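Pyruvate carboxylase protein (Rhizobium etli, PDB 2QF7) is a large multidomain biotin-dependent carboxylase, built from an ATP-grasp module, a closed beta/alpha barrel with a helical domain after it, and a biotin-carrier-type domain. Local coordinates at residues V923-S928 and Q949-K954; Q884-I889 and G900-M905; A339-G342 and G347-N350. All blocks are in the same frame, centred on the assembly; numbering follows the deposited sequence. Where two conformers were deposited one is given.

Interaction 1. Residues V923-S928 and Q949-K954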
ATOM      1  N   VAL A 923      22.783 -43.434  24.642  1.00 32.61           N
ATOM      2  CA  VAL A 923      23.028 -42.307  23.760  1.00 30.93           C
ATOM      3  C   VAL A 923      22.319 -42.630  22.457  1.00 30.34           C
ATOM      4  O   VAL A 923      22.418 -43.753  21.967  1.00 29.95           O
ATOM      5  CB  VAL A 923      24.558 -42.106  23.487  1.00 30.27           C
ATOM      6  CG1 VAL A 923      24.786 -41.044  22.434  1.00 30.23           C
ATOM      7  CG2 VAL A 923      25.315 -41.774  24.747  1.00 29.91           C
ATOM      8  N   SER A 924      21.591 -41.659  21.921  1.00 29.89           N
ATOM      9  CA  SER A 924      21.041 -41.767  20.576  1.00 29.60           C
ATOM     10  C   SER A 924      21.985 -41.058  19.631  1.00 28.84           C
ATOM     11  O   SER A 924      21.973 -39.831  19.526  1.00 30.10           O
ATOM     12  CB  SER A 924      19.621 -41.192  20.491  1.00 30.34           C
ATOM     13  OG  SER A 924      19.632 -39.778  20.479  0.50 30.49           O
ATOM     14  N   PHE A 925      22.831 -41.826  18.958  1.00 27.14           N
ATOM     15  CA  PHE A 925      23.880 -41.237  18.115  1.00 25.58           C
ATOM     16  C   PHE A 925      23.288 -40.530  16.911  1.00 25.30           C
ATOM     17  O   PHE A 925      22.234 -40.913  16.450  1.00 25.11           O
ATOM     18  CB  PHE A 925      24.859 -42.310  17.685  1.00 24.99           C
ATOM     19  CG  PHE A 925      25.777 -42.767  18.789  1.00 24.92           C
ATOM     20  CD1 PHE A 925      27.048 -42.210  18.924  1.00 21.73           C
ATOM     21  CD2 PHE A 925      25.385 -43.772  19.670  1.00 23.25           C
ATOM     22  CE1 PHE A 925      27.913 -42.659  19.951  1.00 22.52           C
ATOM     23  CE2 PHE A 925      26.235 -44.213  20.699  1.00 24.04           C
ATOM     24  CZ  PHE A 925      27.510 -43.648  20.827  1.00 23.55           C
ATOM     25  N   PRO A 926      23.937 -39.462  16.425  1.00 24.91           N
ATOM     26  CA  PRO A 926      23.476 -38.847  15.182  1.00 25.13           C
ATOM     27  C   PRO A 926      23.521 -39.901  14.058  1.00 26.31           C
ATOM     28  O   PRO A 926      24.410 -40.779  14.088  1.00 26.52           O
ATOM     29  CB  PRO A 926      24.525 -37.749  14.926  1.00 24.50           C
ATOM     30  CG  PRO A 926      25.126 -37.463  16.280  1.00 24.10           C
ATOM     31  CD  PRO A 926      25.111 -38.777  17.000  1.00 24.60           C
ATOM     32  N   GLU A 927      22.588 -39.826  13.105  1.00 26.15           N
ATOM     33  CA  GLU A 927      22.492 -40.725  11.930  0.50 26.23           C
ATOM     34  C   GLU A 927      23.787 -40.796  11.149  1.00 25.97           C
ATOM     35  O   GLU A 927      24.149 -41.841  10.561  1.00 25.99           O
ATOM     36  CB  GLU A 927      21.410 -40.191  10.969  0.50 27.00           C
ATOM     37  CG  GLU A 927      20.881 -41.181   9.903  0.50 28.90           C
ATOM     38  CD  GLU A 927      21.715 -41.266   8.615  0.50 34.80           C
ATOM     39  OE1 GLU A 927      22.464 -40.308   8.276  0.50 37.28           O
ATOM     40  OE2 GLU A 927      21.602 -42.314   7.925  0.50 36.00           O
ATOM     41  N   SER A 928      24.470 -39.646  11.062  1.00 24.31           N
ATOM     42  CA  SER A 928      25.707 -39.572  10.314  1.00 22.69           C
ATOM     43  C   SER A 928      26.787 -40.422  10.989  1.00 21.04           C
ATOM     44  O   SER A 928      27.636 -40.994  10.319  1.00 22.12           O
ATOM     45  CB  SER A 928      26.197 -38.116  10.170  1.00 23.54           C
ATOM     46  OG  SER A 928      26.461 -37.597  11.459  1.00 23.19           O
ATOM     47  N   GLN A 949      31.550 -48.516  18.058  1.00 20.57           N
ATOM     48  CA  GLN A 949      30.753 -48.978  16.925  1.00 21.24           C
ATOM     49  C   GLN A 949      29.612 -49.903  17.395  1.00 21.05           C
ATOM     50  O   GLN A 949      28.464 -49.737  16.981  1.00 20.84           O
ATOM     51  CB  GLN A 949      31.662 -49.611  15.844  1.00 22.06           C
ATOM     52  CG  GLN A 949      31.043 -50.575  14.841  1.00 20.88           C
ATOM     53  CD  GLN A 949      32.144 -51.279  14.058  1.00 22.10           C
ATOM     54  OE1 GLN A 949      32.800 -52.179  14.568  1.00 23.17           O
ATOM     55  NE2 GLN A 949      32.376 -50.833  12.836  1.00 19.06           N
ATOM     56  N   LYS A 950      29.920 -50.824  18.297  1.00 21.58           N
ATOM     57  CA  LYS A 950      28.898 -51.723  18.849  1.00 22.35           C
ATOM     58  C   LYS A 950      27.777 -50.945  19.530  1.00 22.88           C
ATOM     59  O   LYS A 950      26.586 -51.221  19.305  1.00 23.31           O
ATOM     60  CB  LYS A 950      29.514 -52.716  19.851  1.00 22.53           C
ATOM     61  CG  LYS A 950      28.660 -53.955  20.102  1.00 22.22           C
ATOM     62  CD  LYS A 950      29.291 -54.895  21.177  1.00 24.28           C
ATOM     63  CE  LYS A 950      28.709 -56.311  21.039  1.00 26.73           C
ATOM     64  NZ  LYS A 950      29.095 -57.302  22.119  0.50 25.05           N
ATOM     65  N   LYS A 951      28.145 -49.986  20.380  1.00 23.33           N
ATOM     66  CA  LYS A 951      27.140 -49.193  21.085  1.00 23.42           C
ATOM     67  C   LYS A 951      26.223 -48.463  20.114  1.00 23.20           C
ATOM     68  O   LYS A 951      24.992 -48.552  20.231  1.00 22.87           O
ATOM     69  CB  LYS A 951      27.781 -48.192  22.039  1.00 23.87           C
ATOM     70  CG  LYS A 951      26.754 -47.432  22.876  1.00 23.52           C
ATOM     71  CD  LYS A 951      27.422 -46.678  23.969  1.00 24.62           C
ATOM     72  CE  LYS A 951      26.463 -45.688  24.596  1.00 27.62           C
ATOM     73  NZ  LYS A 951      27.172 -44.893  25.635  1.00 25.09           N
ATOM     74  N   ALA A 952      26.834 -47.766  19.156  1.00 23.04           N
ATOM     75  CA  ALA A 952      26.120 -46.930  18.188  1.00 23.04           C
ATOM     76  C   ALA A 952      25.223 -47.708  17.224  1.00 23.31           C
ATOM     77  O   ALA A 952      24.156 -47.219  16.850  1.00 23.02           O
ATOM     78  CB  ALA A 952      27.097 -46.096  17.402  1.00 23.04           C
ATOM     79  N   LEU A 953      25.646 -48.906  16.819  1.00 22.81           N
ATOM     80  CA  LEU A 953      24.902 -49.648  15.799  1.00 23.65           C
ATOM     81  C   LEU A 953      23.655 -50.368  16.332  1.00 25.12           C
ATOM     82  O   LEU A 953      22.818 -50.836  15.554  1.00 25.69           O
ATOM     83  CB  LEU A 953      25.819 -50.607  15.062  1.00 22.77           C
ATOM     84  CG  LEU A 953      26.747 -49.897  14.063  1.00 24.34           C
ATOM     85  CD1 LEU A 953      27.725 -50.870  13.443  1.00 24.90           C
ATOM     86  CD2 LEU A 953      25.953 -49.213  12.973  1.00 27.08           C
ATOM     87  N   LYS A 954      23.566 -50.496  17.655  1.00 25.95           N
ATOM     88  CA  LYS A 954      22.386 -51.089  18.316  1.00 27.26           C
ATOM     89  C   LYS A 954      21.928 -52.377  17.617  1.00 27.88           C
ATOM     90  O   LYS A 954      20.733 -52.572  17.351  1.00 28.03           O
ATOM     91  CB  LYS A 954      21.230 -50.076  18.418  1.00 26.97           C
ATOM     92  CG  LYS A 954      21.564 -48.743  19.121  1.00 29.03           C
ATOM     93  CD  LYS A 954      20.307 -47.868  19.349  1.00 28.27           C
TER
HETATM   94  O   HOH W   1      22.537 -45.112  18.185  1.00 35.23           O

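Interaction 2. Residues Q884-I889 and G900-M905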
ATOM      1  N   GLN A 884      39.441 -37.945  18.268  1.00 21.47           N
ATOM      2  CA  GLN A 884      40.252 -38.983  18.910  1.00 22.27           C
ATOM      3  C   GLN A 884      39.402 -40.207  19.259  1.00 22.80           C
ATOM      4  O   GLN A 884      39.852 -41.353  19.137  1.00 22.82           O
ATOM      5  CB  GLN A 884      40.941 -38.459  20.192  1.00 23.74           C
ATOM      6  CG  GLN A 884      42.090 -37.422  19.965  1.00 26.00           C
ATOM      7  CD  GLN A 884      43.262 -37.943  19.122  1.00 33.07           C
ATOM      8  OE1 GLN A 884      43.571 -39.146  19.101  1.00 33.54           O
ATOM      9  NE2 GLN A 884      43.904 -37.031  18.401  1.00 33.69           N
ATOM     10  N   MET A 885      38.171 -39.972  19.698  1.00 22.16           N
ATOM     11  CA  MET A 885      37.220 -41.062  19.994  1.00 22.30           C
ATOM     12  C   MET A 885      36.968 -41.991  18.787  1.00 22.08           C
ATOM     13  O   MET A 885      36.851 -43.212  18.948  1.00 22.01           O
ATOM     14  CB  MET A 885      35.900 -40.493  20.520  1.00 21.26           C
ATOM     15  CG  MET A 885      34.848 -41.564  20.781  1.00 23.14           C
ATOM     16  SD  MET A 885      33.322 -40.830  21.364  1.00 24.26           S
ATOM     17  CE  MET A 885      32.706 -40.166  19.834  1.00 23.11           C
ATOM     18  N   PHE A 886      36.850 -41.400  17.599  1.00 22.31           N
ATOM     19  CA  PHE A 886      36.703 -42.130  16.330  1.00 21.97           C
ATOM     20  C   PHE A 886      37.999 -42.802  15.876  1.00 22.91           C
ATOM     21  O   PHE A 886      38.002 -43.541  14.886  1.00 22.04           O
ATOM     22  CB  PHE A 886      36.183 -41.183  15.230  1.00 22.19           C
ATOM     23  CG  PHE A 886      34.744 -40.769  15.410  1.00 21.35           C
ATOM     24  CD1 PHE A 886      33.742 -41.734  15.516  1.00 23.88           C
ATOM     25  CD2 PHE A 886      34.379 -39.417  15.431  1.00 23.00           C
ATOM     26  CE1 PHE A 886      32.403 -41.378  15.685  1.00 25.13           C
ATOM     27  CE2 PHE A 886      33.042 -39.038  15.567  1.00 21.67           C
ATOM     28  CZ  PHE A 886      32.044 -40.051  15.712  1.00 23.82           C
ATOM     29  N   GLY A 887      39.092 -42.575  16.612  1.00 23.40           N
ATOM     30  CA  GLY A 887      40.361 -43.251  16.330  1.00 24.06           C
ATOM     31  C   GLY A 887      41.408 -42.325  15.720  1.00 25.44           C
ATOM     32  O   GLY A 887      42.520 -42.795  15.376  1.00 25.99           O
ATOM     33  N   ASP A 888      41.077 -41.022  15.618  1.00 24.08           N
ATOM     34  CA  ASP A 888      41.921 -39.986  15.005  1.00 23.92           C
ATOM     35  C   ASP A 888      41.886 -40.160  13.487  1.00 24.33           C
ATOM     36  O   ASP A 888      42.632 -40.960  12.904  1.00 25.22           O
ATOM     37  CB  ASP A 888      43.366 -39.968  15.572  1.00 23.82           C
ATOM     38  CG  ASP A 888      44.144 -38.718  15.149  1.00 25.89           C
ATOM     39  OD1 ASP A 888      43.567 -37.856  14.413  1.00 22.87           O
ATOM     40  OD2 ASP A 888      45.335 -38.602  15.542  1.00 23.77           O
ATOM     41  N   ILE A 889      40.933 -39.483  12.852  1.00 23.08           N
ATOM     42  CA  ILE A 889      40.629 -39.768  11.477  1.00 22.91           C
ATOM     43  C   ILE A 889      40.836 -38.532  10.598  1.00 23.51           C
ATOM     44  O   ILE A 889      40.919 -37.393  11.079  1.00 23.41           O
ATOM     45  CB  ILE A 889      39.180 -40.259  11.298  1.00 23.69           C
ATOM     46  CG1 ILE A 889      38.171 -39.222  11.836  1.00 22.22           C
ATOM     47  CG2 ILE A 889      38.974 -41.647  11.957  1.00 20.91           C
ATOM     48  CD1 ILE A 889      36.734 -39.412  11.345  1.00 23.32           C
ATOM     49  N   GLY A 900      31.440 -33.193  13.326  1.00 19.88           N
ATOM     50  CA  GLY A 900      30.659 -32.009  13.701  1.00 19.94           C
ATOM     51  C   GLY A 900      29.381 -32.374  14.433  1.00 20.22           C
ATOM     52  O   GLY A 900      29.071 -31.820  15.508  1.00 20.77           O
ATOM     53  N   ASP A 901      28.633 -33.313  13.869  1.00 20.22           N
ATOM     54  CA  ASP A 901      27.383 -33.793  14.489  1.00 21.04           C
ATOM     55  C   ASP A 901      27.660 -34.356  15.865  1.00 20.92           C
ATOM     56  O   ASP A 901      26.906 -34.140  16.833  1.00 20.42           O
ATOM     57  CB  ASP A 901      26.756 -34.882  13.610  1.00 21.42           C
ATOM     58  CG  ASP A 901      26.107 -34.316  12.376  1.00 25.47           C
ATOM     59  OD1 ASP A 901      25.959 -33.072  12.328  1.00 26.88           O
ATOM     60  OD2 ASP A 901      25.769 -35.092  11.443  1.00 24.48           O
ATOM     61  N   MET A 902      28.738 -35.119  15.975  1.00 20.61           N
ATOM     62  CA  MET A 902      29.068 -35.733  17.258  0.50 20.18           C
ATOM     63  C   MET A 902      29.388 -34.684  18.320  1.00 20.52           C
ATOM     64  O   MET A 902      28.920 -34.783  19.446  1.00 21.59           O
ATOM     65  CB  MET A 902      30.256 -36.682  17.103  0.50 20.17           C
ATOM     66  CG  MET A 902      30.437 -37.648  18.265  0.50 18.12           C
ATOM     67  SD  MET A 902      29.099 -38.859  18.463  0.50 16.94           S
ATOM     68  CE  MET A 902      28.382 -38.366  20.049  0.50 15.51           C
ATOM     69  N   ALA A 903      30.222 -33.710  17.949  1.00 20.76           N
ATOM     70  CA  ALA A 903      30.621 -32.591  18.822  1.00 20.81           C
ATOM     71  C   ALA A 903      29.425 -31.770  19.301  1.00 20.19           C
ATOM     72  O   ALA A 903      29.366 -31.413  20.449  1.00 20.33           O
ATOM     73  CB  ALA A 903      31.596 -31.688  18.100  1.00 19.24           C
ATOM     74  N   LEU A 904      28.527 -31.411  18.382  1.00 21.57           N
ATOM     75  CA  LEU A 904      27.292 -30.700  18.759  1.00 22.77           C
ATOM     76  C   LEU A 904      26.463 -31.452  19.742  1.00 22.84           C
ATOM     77  O   LEU A 904      25.954 -30.870  20.712  1.00 23.91           O
ATOM     78  CB  LEU A 904      26.453 -30.321  17.521  1.00 21.98           C
ATOM     79  CG  LEU A 904      27.095 -29.352  16.517  1.00 25.43           C
ATOM     80  CD1 LEU A 904      26.262 -29.357  15.216  1.00 25.70           C
ATOM     81  CD2 LEU A 904      27.238 -27.934  17.072  1.00 25.14           C
ATOM     82  N   MET A 905      26.334 -32.767  19.553  1.00 23.66           N
ATOM     83  CA  MET A 905      25.582 -33.564  20.517  1.00 24.40           C
ATOM     84  C   MET A 905      26.266 -33.657  21.864  1.00 23.60           C
ATOM     85  O   MET A 905      25.632 -33.635  22.939  1.00 23.07           O
ATOM     86  CB  MET A 905      25.375 -34.988  19.988  1.00 24.40           C
ATOM     87  CG  MET A 905      24.832 -35.895  21.060  1.00 26.20           C
ATOM     88  SD  MET A 905      24.358 -37.504  20.425  1.00 29.20           S
ATOM     89  CE  MET A 905      23.038 -36.938  19.298  1.00 30.70           C
TER

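Interaction 3. Residues A339-G342 and G347-N350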
ATOM      1  N   ALA A 339     -17.026   7.701 -67.458  1.00 26.12           N
ATOM      2  CA  ALA A 339     -15.804   7.740 -68.267  1.00 26.17           C
ATOM      3  C   ALA A 339     -15.702   6.527 -69.190  1.00 26.34           C
ATOM      4  O   ALA A 339     -16.236   5.449 -68.894  1.00 27.02           O
ATOM      5  CB  ALA A 339     -14.540   7.804 -67.354  1.00 26.80           C
ATOM      6  N   ALA A 340     -15.007   6.717 -70.305  1.00 25.55           N
ATOM      7  CA  ALA A 340     -14.707   5.642 -71.234  1.00 25.47           C
ATOM      8  C   ALA A 340     -13.312   5.024 -70.956  1.00 25.46           C
ATOM      9  O   ALA A 340     -12.301   5.754 -70.853  1.00 24.47           O
ATOM     10  CB  ALA A 340     -14.773   6.154 -72.672  1.00 25.84           C
ATOM     11  N   ILE A 341     -13.280   3.694 -70.846  1.00 25.16           N
ATOM     12  CA  ILE A 341     -12.021   2.937 -70.708  1.00 26.34           C
ATOM     13  C   ILE A 341     -11.201   3.274 -71.949  1.00 27.10           C
ATOM     14  O   ILE A 341     -11.743   3.334 -73.049  1.00 25.47           O
ATOM     15  CB  ILE A 341     -12.292   1.397 -70.650  1.00 26.41           C
ATOM     16  CG1 ILE A 341     -12.850   1.000 -69.287  1.00 26.39           C
ATOM     17  CG2 ILE A 341     -11.009   0.570 -70.965  1.00 26.95           C
ATOM     18  CD1 ILE A 341     -13.487  -0.381 -69.309  1.00 28.61           C
ATOM     19  N   GLY A 342      -9.923   3.570 -71.745  1.00 27.81           N
ATOM     20  CA  GLY A 342      -9.029   3.950 -72.828  1.00 28.79           C
ATOM     21  C   GLY A 342      -8.640   5.415 -72.735  1.00 29.69           C
ATOM     22  O   GLY A 342      -7.624   5.819 -73.288  1.00 30.24           O
ATOM     23  N   GLY A 347      -8.917   6.280 -65.864  1.00 26.45           N
ATOM     24  CA  GLY A 347      -7.917   5.638 -65.021  1.00 25.34           C
ATOM     25  C   GLY A 347      -7.555   4.268 -65.577  1.00 26.03           C
ATOM     26  O   GLY A 347      -6.824   3.487 -64.929  1.00 24.13           O
ATOM     27  N   VAL A 348      -8.103   3.951 -66.766  1.00 24.97           N
ATOM     28  CA  VAL A 348      -7.896   2.648 -67.388  1.00 24.56           C
ATOM     29  C   VAL A 348      -7.334   2.780 -68.823  1.00 24.74           C
ATOM     30  O   VAL A 348      -7.924   3.473 -69.664  1.00 26.54           O
ATOM     31  CB  VAL A 348      -9.206   1.815 -67.461  1.00 24.78           C
ATOM     32  CG1 VAL A 348      -8.909   0.368 -67.926  1.00 23.73           C
ATOM     33  CG2 VAL A 348      -9.942   1.820 -66.137  1.00 23.75           C
ATOM     34  N   PRO A 349      -6.190   2.117 -69.094  1.00 25.34           N
ATOM     35  CA  PRO A 349      -5.573   2.008 -70.430  1.00 25.30           C
ATOM     36  C   PRO A 349      -6.409   1.166 -71.409  1.00 25.20           C
ATOM     37  O   PRO A 349      -7.197   0.316 -70.970  1.00 24.26           O
ATOM     38  CB  PRO A 349      -4.241   1.286 -70.131  1.00 24.96           C
ATOM     39  CG  PRO A 349      -3.995   1.499 -68.634  1.00 26.69           C
ATOM     40  CD  PRO A 349      -5.366   1.448 -68.052  1.00 23.87           C
ATOM     41  N   ASN A 350      -6.249   1.400 -72.720  1.00 25.66           N
ATOM     42  CA  ASN A 350      -6.745   0.446 -73.705  1.00 25.52           C
ATOM     43  C   ASN A 350      -6.059  -0.901 -73.479  1.00 25.48           C
ATOM     44  O   ASN A 350      -4.961  -0.940 -72.904  1.00 25.91           O
ATOM     45  CB  ASN A 350      -6.486   0.927 -75.127  1.00 25.40           C
ATOM     46  CG  ASN A 350      -7.434   2.046 -75.543  1.00 27.04           C
ATOM     47  OD1 ASN A 350      -8.658   1.952 -75.360  1.00 26.36           O
ATOM     48  ND2 ASN A 350      -6.876   3.098 -76.133  1.00 29.17           N
TER

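Interaction 1. Residues V923-S928 and Q949-K954
F925 lays one face of its ring against A952, on the last turn of helix 946-953. The A952 CB atom stands 3.8 Å from the F925 ring centroid, 15° off the ring normal, placing the methyl over the face, as a CH-pi contact requires. V923 takes the opposite face: with its CG1 anti to the backbone N (chi1 173°), this methyl sits 3.8 Å above the plane of the F925 ring, over its centre. The phenyl is thus sandwiched between a neighbour two residues back in its own loop and the helix. K951 comes to the ring edge instead, K951 CG lying 3.9 Å from F925 CE2. Its extended chain then runs on past V923 at about a right angle, with K951 NZ 3.7 Å from V923 CG2, and the ammonium group hydrogen-bonds to the carbonyl oxygens of V916, S918 and R921. A water bridges the backbones, donating to A952 O at 3.0 Å and accepting a weak bond from F925 N at 3.4 Å. This is packing within the conserved carboxylase domain: F925 also touches M902 of helix 895-909 and V930 of helix 927-934, which begins just after P926 at its N-cap, while A952 leans on L933 of that same helix.

Interaction 2. Residues Q884-I889 and G900-M905
F886 and M902 mark the closest backbone approach, with CA atoms 10.0 Å apart, so that side chains alone bridge the gap between the C-terminal end of helix 872-885 and helix 895-909. The first helix finishes in a Schellman motif: G887 has positive phi (108°), and two bonds run back into the last turn, one of them G887 N to Q884 O at 2.9 Å. M885 and F886, just before G887, both point their side chains at the second helix, where they meet M902. M885 runs extended to its sulfur and bends only at the last torsion (chi3 75°), which folds its CE back over one face of the F886 ring, 4.2 Å above the plane and toward the rim. The same methyl faces across the gap, M885 CE lying 3.7 Å from M902 CG, and the two methionine chains pass at about a right angle. M902 was deposited in two conformers, so its contacts hold for the one given; in that conformer M902 SD is 5.4 Å from the F886 ring centroid and 63° off the normal, an oblique Met-aromatic contact. All three side chains are buried. V913, V916 and V917 of helix 913-917 pack on M885, while V916 and A882 also touch M902, placing the trio inside the helical part of the conserved carboxylase domain. On the ring itself, F886 CZ reaches M902 CG at 3.9 Å, and F886 CE2 approaches M902 CB at 4.0 Å.

Interaction 3. Residues A339-G342 and G347-N350
I341 and V348 meet chiefly through one methyl each. The CG2 methyl of I341 lies anti to its backbone N, and so does CG1 of V348; these two methyls come to 3.7 Å, I341 CG2 against V348 CG1. The same I341 CG2 is 3.8 Å from P349 O, a carbonyl oxygen that this contact buries and that has no polar partner in the model. Directly beside the apolar pair, G342 N donates to V348 O at 2.9 Å. The bond is moderately bent, with 146° at the hydrogen, and the donor is tilted 33° from the carbonyl plane. N350 turns its CG anti to its own carbonyl carbon, which swings the amide in over G342 and packs N350 OD1 3.2 Å from G342 CA; G342 has positive phi (111°) and no side chain. The two segments lie close in the loop that follows helix 328-336 of the ATP-grasp family region, leads to strand 359-369, and lies against strand 240-252 of the antiparallel sheet. I341 and V348 both rest on V241 of strand 240-252, V348 also touches A331 of helix 328-336, and I341 N is held by the carboxylate of D235, in the link preceding that strand.

Three loops close in series along the chain, and none nests in or crosses another. Interaction 3 comes first, joining residues on either side of the four residues 343-346 in the connection that leaves the ATP-grasp helix 328-336. Far along, interaction 2 spans ten residues, tying the end of helix 872-885 to helix 895-909. Interaction 1 then closes a loop of twenty, bringing helix 946-953 back to the segment that leads into helix 927-934. Interactions 1 and 2 both lie in the conserved carboxylase family region, their centres 12 Å apart, and adjoin through S928 OG and D901 OD2 at 2.6 Å, a probable hydrogen bond. Interaction 3 lies on the opposite side of the chain's centre, about 105 Å from interaction 2, centre to centre.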